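Local coordinates for protein contact-dependent inhibitor I (PDB 5I4Q) that binds the contact-dependent inhibition toxin CdiA and, as its immunity protein, probably neutralises it to protect the producing cell, at residues L25-I39 and L50-M64. Sequence-based numbering, arbitrary orientation.
Sequences LRLYEECIESLVHQI and LFDDLFRMQSELATM
With CG set opposite the carbonyl carbon (chi1 -87°), Y28 is directed at helix 44-66, its hydroxyl edge meeting E60 and one face meeting L61 CD2, while E60 brings its carboxylate to the phenol on an outstretched chain. The two side chains belong to an antiparallel helical hairpin, helix 4-40 packed on helix 44-66, whose segment axes come within 9.8 Å, their N-to-C directions 152° apart. Y28 OH donates to E60 OE1 at 2.7 Å, meeting it from above the carboxylate plane, with ring and carboxylate 84° apart. R56 NE makes a weak, salt-bridged contact with E60 OE2, and R56 NH2 pairs with D53 OD1; this network probably favours the charged carboxylate. F7 of a second subunit also meets the Y28 ring, and S59 OG of helix 44-66 bonds K31 of the CdiA chain, so the hairpin serves both interfaces. Along the seam the packing is knobs-into-holes: selenomethionine M57 fits among Y28, C31, I32 and L35, its CE 3.6 Å from C31 SG, and L35 among L50, D53, L54 and M57. Near the turn I39 packs against L50, F51 and L54, with CG1 3.5 Å from L50 CB and CD1 making a CH-pi contact over one face of the F51 ring, 4.3 Å from its centroid.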
loop_
_atom_site.group_PDB
_atom_site.type_symbol
_atom_site.label_atom_id
_atom_site.label_comp_id
_atom_site.label_asym_id
_atom_site.label_seq_id
_atom_site.Cartn_x
_atom_site.Cartn_y
_atom_site.Cartn_z
ATOM N N LEU B 25 3.541 11.494 6.062
ATOM C CA LEU B 25 3.236 12.546 5.114
ATOM C C LEU B 25 2.674 13.809 5.795
ATOM O O LEU B 25 3.035 14.921 5.398
ATOM C CB LEU B 25 2.305 12.061 4.004
ATOM C CG LEU B 25 3.004 11.191 2.938
ATOM C CD1 LEU B 25 2.014 10.662 1.959
ATOM C CD2 LEU B 25 4.101 11.895 2.171
ATOM N N ARG B 26 1.857 13.643 6.835
ATOM C CA ARG B 26 1.348 14.772 7.601
ATOM C C ARG B 26 2.492 15.539 8.241
ATOM O O ARG B 26 2.463 16.740 8.208
ATOM C CB ARG B 26 0.389 14.370 8.729
ATOM C CG ARG B 26 -0.967 13.790 8.321
ATOM C CD ARG B 26 -1.843 13.348 9.525
ATOM N NE ARG B 26 -2.244 14.512 10.342
ATOM C CZ ARG B 26 -1.589 14.988 11.409
ATOM N NH1 ARG B 26 -2.066 16.062 12.034
ATOM N NH2 ARG B 26 -0.475 14.407 11.867
ATOM N N LEU B 27 3.456 14.862 8.855
ATOM C CA LEU B 27 4.652 15.515 9.406
ATOM C C LEU B 27 5.478 16.232 8.345
ATOM O O LEU B 27 5.974 17.296 8.601
ATOM C CB LEU B 27 5.587 14.536 10.117
ATOM C CG LEU B 27 5.082 13.845 11.398
ATOM C CD1 LEU B 27 5.900 12.608 11.778
ATOM C CD2 LEU B 27 5.046 14.834 12.545
ATOM N N TYR B 28 5.656 15.644 7.160
ATOM C CA TYR B 28 6.418 16.319 6.110
ATOM C C TYR B 28 5.671 17.591 5.752
ATOM O O TYR B 28 6.251 18.624 5.667
ATOM C CB TYR B 28 6.642 15.436 4.888
ATOM C CG TYR B 28 7.866 14.537 4.923
ATOM C CD1 TYR B 28 7.830 13.307 5.495
ATOM C CD2 TYR B 28 9.008 14.877 4.257
ATOM C CE1 TYR B 28 8.939 12.488 5.473
ATOM C CE2 TYR B 28 10.097 14.095 4.252
ATOM C CZ TYR B 28 10.080 12.907 4.873
ATOM O OH TYR B 28 11.194 12.117 4.823
ATOM N N GLU B 29 4.362 17.499 5.624
ATOM C CA GLU B 29 3.528 18.621 5.231
ATOM C C GLU B 29 3.644 19.771 6.222
ATOM O O GLU B 29 3.830 20.909 5.832
ATOM C CB GLU B 29 2.061 18.189 5.057
ATOM C CG GLU B 29 1.384 18.777 3.828
ATOM C CD GLU B 29 -0.092 18.423 3.697
ATOM O OE1 GLU B 29 -0.916 19.207 4.225
ATOM O OE2 GLU B 29 -0.417 17.402 3.045
ATOM N N GLU B 30 3.581 19.463 7.498
ATOM C CA GLU B 30 3.672 20.472 8.535
ATOM C C GLU B 30 5.052 21.118 8.547
ATOM O O GLU B 30 5.163 22.331 8.566
ATOM C CB GLU B 30 3.352 19.850 9.910
ATOM C CG GLU B 30 1.852 19.578 10.139
ATOM C CD GLU B 30 1.521 18.623 11.317
ATOM O OE1 GLU B 30 2.380 18.401 12.209
ATOM O OE2 GLU B 30 0.384 18.074 11.347
ATOM N N CYS B 31 6.097 20.295 8.532
ATOM C CA CYS B 31 7.487 20.766 8.556
ATOM C C CYS B 31 7.812 21.700 7.338
ATOM O O CYS B 31 8.464 22.740 7.452
ATOM C CB CYS B 31 8.413 19.554 8.589
ATOM S SG CYS B 31 9.970 19.830 9.444
ATOM N N ILE B 32 7.292 21.341 6.184
ATOM C CA ILE B 32 7.438 22.144 5.000
ATOM C C ILE B 32 6.671 23.467 5.101
ATOM O O ILE B 32 7.214 24.470 4.686
ATOM C CB ILE B 32 6.969 21.385 3.769
ATOM C CG1 ILE B 32 7.945 20.250 3.464
ATOM C CG2 ILE B 32 6.792 22.341 2.618
ATOM C CD1 ILE B 32 7.387 19.233 2.476
ATOM N N GLU B 33 5.445 23.465 5.654
ATOM C CA GLU B 33 4.658 24.704 5.842
ATOM C C GLU B 33 5.443 25.721 6.674
ATOM O O GLU B 33 5.411 26.906 6.400
ATOM C CB GLU B 33 3.332 24.438 6.558
ATOM C CG GLU B 33 2.248 23.747 5.744
ATOM C CD GLU B 33 0.977 23.461 6.565
ATOM O OE1 GLU B 33 1.071 23.228 7.802
ATOM O OE2 GLU B 33 -0.117 23.465 5.963
ATOM N N SER B 34 6.126 25.215 7.687
ATOM C CA SER B 34 6.939 25.994 8.618
ATOM C C SER B 34 8.231 26.515 7.991
ATOM O O SER B 34 8.596 27.644 8.255
ATOM C CB SER B 34 7.218 25.148 9.880
ATOM O OG SER B 34 8.319 25.604 10.635
ATOM N N LEU B 35 8.909 25.707 7.170
ATOM C CA LEU B 35 10.107 26.154 6.421
ATOM C C LEU B 35 9.806 27.214 5.423
ATOM O O LEU B 35 10.569 28.162 5.258
ATOM C CB LEU B 35 10.756 25.017 5.658
ATOM C CG LEU B 35 11.668 24.144 6.480
ATOM C CD1 LEU B 35 12.031 22.919 5.664
ATOM C CD2 LEU B 35 12.912 24.900 6.897
ATOM N N VAL B 36 8.708 27.024 4.705
ATOM C CA VAL B 36 8.219 28.030 3.769
ATOM C C VAL B 36 7.980 29.347 4.534
ATOM O O VAL B 36 8.428 30.383 4.087
ATOM C CB VAL B 36 6.956 27.564 3.036
ATOM C CG1 VAL B 36 6.345 28.705 2.214
ATOM C CG2 VAL B 36 7.251 26.380 2.079
ATOM N N HIS B 37 7.302 29.286 5.683
ATOM C CA HIS B 37 7.055 30.465 6.514
ATOM C C HIS B 37 8.351 31.139 6.934
ATOM O O HIS B 37 8.486 32.349 6.739
ATOM C CB HIS B 37 6.239 30.070 7.737
ATOM C CG HIS B 37 5.788 31.215 8.577
ATOM N ND1 HIS B 37 4.909 32.173 8.118
ATOM C CD2 HIS B 37 6.043 31.525 9.876
ATOM C CE1 HIS B 37 4.673 33.044 9.084
ATOM N NE2 HIS B 37 5.336 32.663 10.164
ATOM N N GLN B 38 9.307 30.360 7.450
ATOM C CA GLN B 38 10.612 30.898 7.887
ATOM C C GLN B 38 11.377 31.544 6.747
ATOM O O GLN B 38 11.886 32.654 6.899
ATOM C CB GLN B 38 11.507 29.832 8.518
ATOM C CG GLN B 38 11.007 29.229 9.823
ATOM C CD GLN B 38 11.797 27.982 10.238
ATOM O OE1 GLN B 38 11.238 26.885 10.377
ATOM N NE2 GLN B 38 13.096 28.142 10.432
ATOM N N ILE B 39 11.473 30.843 5.618
ATOM C CA ILE B 39 12.155 31.356 4.435
ATOM C C ILE B 39 11.584 32.704 3.993
ATOM O O ILE B 39 12.318 33.605 3.602
ATOM C CB ILE B 39 12.089 30.331 3.273
ATOM C CG1 ILE B 39 12.995 29.149 3.565
ATOM C CG2 ILE B 39 12.538 30.930 1.941
ATOM C CD1 ILE B 39 12.629 27.894 2.770
ATOM N N LEU B 50 17.852 26.929 5.062
ATOM C CA LEU B 50 16.463 26.590 5.159
ATOM C C LEU B 50 15.987 25.972 3.866
ATOM O O LEU B 50 15.202 25.056 3.888
ATOM C CB LEU B 50 15.599 27.809 5.511
ATOM C CG LEU B 50 15.869 28.474 6.875
ATOM C CD1 LEU B 50 15.125 29.800 6.940
ATOM C CD2 LEU B 50 15.449 27.550 8.022
ATOM N N PHE B 51 16.486 26.469 2.751
ATOM C CA PHE B 51 16.189 25.915 1.447
ATOM C C PHE B 51 16.824 24.544 1.347
ATOM O O PHE B 51 16.218 23.652 0.812
ATOM C CB PHE B 51 16.749 26.790 0.327
ATOM C CG PHE B 51 15.815 27.839 -0.169
ATOM C CD1 PHE B 51 14.637 27.496 -0.774
ATOM C CD2 PHE B 51 16.145 29.152 -0.101
ATOM C CE1 PHE B 51 13.772 28.455 -1.270
ATOM C CE2 PHE B 51 15.300 30.134 -0.603
ATOM C CZ PHE B 51 14.105 29.777 -1.204
ATOM N N ASP B 52 18.020 24.366 1.903
ATOM C CA ASP B 52 18.688 23.059 1.857
ATOM C C ASP B 52 17.825 21.981 2.512
ATOM O O ASP B 52 17.683 20.885 1.967
ATOM C CB ASP B 52 20.044 23.095 2.578
ATOM C CG ASP B 52 21.115 24.004 1.879
ATOM O OD1 ASP B 52 20.964 24.432 0.683
ATOM O OD2 ASP B 52 22.139 24.271 2.554
ATOM N N ASP B 53 17.240 22.312 3.670
ATOM C CA ASP B 53 16.267 21.423 4.364
ATOM C C ASP B 53 15.000 21.202 3.533
ATOM O O ASP B 53 14.554 20.091 3.375
ATOM C CB ASP B 53 15.845 21.971 5.734
ATOM C CG ASP B 53 16.996 22.051 6.728
ATOM O OD1 ASP B 53 18.034 21.349 6.554
ATOM O OD2 ASP B 53 16.868 22.833 7.700
ATOM N N LEU B 54 14.449 22.274 2.983
ATOM C CA LEU B 54 13.257 22.179 2.171
ATOM C C LEU B 54 13.468 21.280 0.975
ATOM O O LEU B 54 12.660 20.418 0.714
ATOM C CB LEU B 54 12.873 23.568 1.697
ATOM C CG LEU B 54 11.659 23.640 0.788
ATOM C CD1 LEU B 54 10.449 23.075 1.519
ATOM C CD2 LEU B 54 11.352 25.063 0.400
ATOM N N PHE B 55 14.538 21.478 0.220
ATOM C CA PHE B 55 14.776 20.606 -0.941
ATOM C C PHE B 55 15.176 19.189 -0.610
ATOM O O PHE B 55 14.952 18.252 -1.428
ATOM C CB PHE B 55 15.806 21.224 -1.888
ATOM C CG PHE B 55 15.328 22.480 -2.558
ATOM C CD1 PHE B 55 14.312 22.418 -3.482
ATOM C CD2 PHE B 55 15.925 23.695 -2.307
ATOM C CE1 PHE B 55 13.878 23.549 -4.148
ATOM C CE2 PHE B 55 15.466 24.855 -2.932
ATOM C CZ PHE B 55 14.453 24.774 -3.872
ATOM N N ARG B 56 15.799 19.010 0.553
ATOM C CA ARG B 56 16.174 17.678 1.027
ATOM C C ARG B 56 14.883 16.884 1.258
ATOM O O ARG B 56 14.797 15.713 0.899
ATOM C CB ARG B 56 16.985 17.724 2.296
ATOM C CG ARG B 56 17.565 16.377 2.722
ATOM C CD ARG B 56 18.026 16.342 4.178
ATOM N NE ARG B 56 16.913 16.129 5.093
ATOM C CZ ARG B 56 16.414 17.003 5.968
ATOM N NH1 ARG B 56 15.374 16.625 6.709
ATOM N NH2 ARG B 56 16.914 18.233 6.117
HETATM N N MSE B 57 13.879 17.555 1.799
HETATM C CA MSE B 57 12.588 16.929 2.026
HETATM C C MSE B 57 11.880 16.605 0.740
HETATM O O MSE B 57 11.288 15.579 0.646
HETATM C CB MSE B 57 11.687 17.803 2.916
HETATM C CG MSE B 57 12.327 17.821 4.295
HETATM SE SE MSE B 57 11.118 18.635 5.652
HETATM C CE MSE B 57 12.489 18.867 7.091
ATOM N N GLN B 58 11.876 17.535 -0.193
ATOM C CA GLN B 58 11.300 17.312 -1.477
ATOM C C GLN B 58 11.968 16.093 -2.109
ATOM O O GLN B 58 11.303 15.287 -2.704
ATOM C CB GLN B 58 11.419 18.561 -2.362
ATOM C CG GLN B 58 10.886 18.445 -3.807
ATOM C CD GLN B 58 11.723 17.604 -4.746
ATOM O OE1 GLN B 58 12.906 17.370 -4.519
ATOM N NE2 GLN B 58 11.108 17.123 -5.815
ATOM N N SER B 59 13.283 15.976 -1.964
ATOM C CA SER B 59 14.053 14.868 -2.579
ATOM C C SER B 59 13.648 13.560 -2.027
ATOM O O SER B 59 13.540 12.592 -2.777
ATOM C CB SER B 59 15.551 15.044 -2.437
ATOM O OG SER B 59 15.926 16.217 -3.159
ATOM N N GLU B 60 13.342 13.530 -0.745
ATOM C CA GLU B 60 12.908 12.312 -0.155
ATOM C C GLU B 60 11.500 11.984 -0.641
ATOM O O GLU B 60 11.161 10.809 -0.810
ATOM C CB GLU B 60 12.948 12.433 1.362
ATOM C CG GLU B 60 14.354 12.556 1.905
ATOM C CD GLU B 60 14.440 13.112 3.351
ATOM O OE1 GLU B 60 13.412 13.380 3.994
ATOM O OE2 GLU B 60 15.573 13.253 3.857
ATOM N N LEU B 61 10.644 13.023 -0.779
ATOM C CA LEU B 61 9.287 12.796 -1.240
ATOM C C LEU B 61 9.297 12.349 -2.701
ATOM O O LEU B 61 8.509 11.525 -3.106
ATOM C CB LEU B 61 8.428 14.016 -1.050
ATOM C CG LEU B 61 8.068 14.275 0.411
ATOM C CD1 LEU B 61 7.633 15.693 0.584
ATOM C CD2 LEU B 61 6.992 13.398 0.976
ATOM N N ALA B 62 10.232 12.860 -3.483
ATOM C CA ALA B 62 10.404 12.397 -4.855
ATOM C C ALA B 62 10.861 10.927 -4.915
ATOM O O ALA B 62 10.403 10.174 -5.775
ATOM C CB ALA B 62 11.392 13.312 -5.546
ATOM N N THR B 63 11.728 10.511 -3.984
ATOM C CA THR B 63 12.159 9.143 -3.908
ATOM C C THR B 63 10.953 8.267 -3.589
ATOM O O THR B 63 10.770 7.157 -4.130
ATOM C CB THR B 63 13.296 8.976 -2.877
ATOM O OG1 THR B 63 14.391 9.816 -3.238
ATOM C CG2 THR B 63 13.815 7.574 -2.841
HETATM N N MSE B 64 10.103 8.744 -2.703
HETATM C CA MSE B 64 8.909 7.992 -2.405
HETATM C C MSE B 64 8.058 7.767 -3.641
HETATM O O MSE B 64 7.519 6.692 -3.837
HETATM C CB MSE B 64 8.118 8.815 -1.420
HETATM C CG MSE B 64 6.710 8.262 -1.272
HETATM SE SE MSE B 64 5.665 9.535 -0.162
HETATM C CE MSE B 64 5.324 10.886 -1.583
#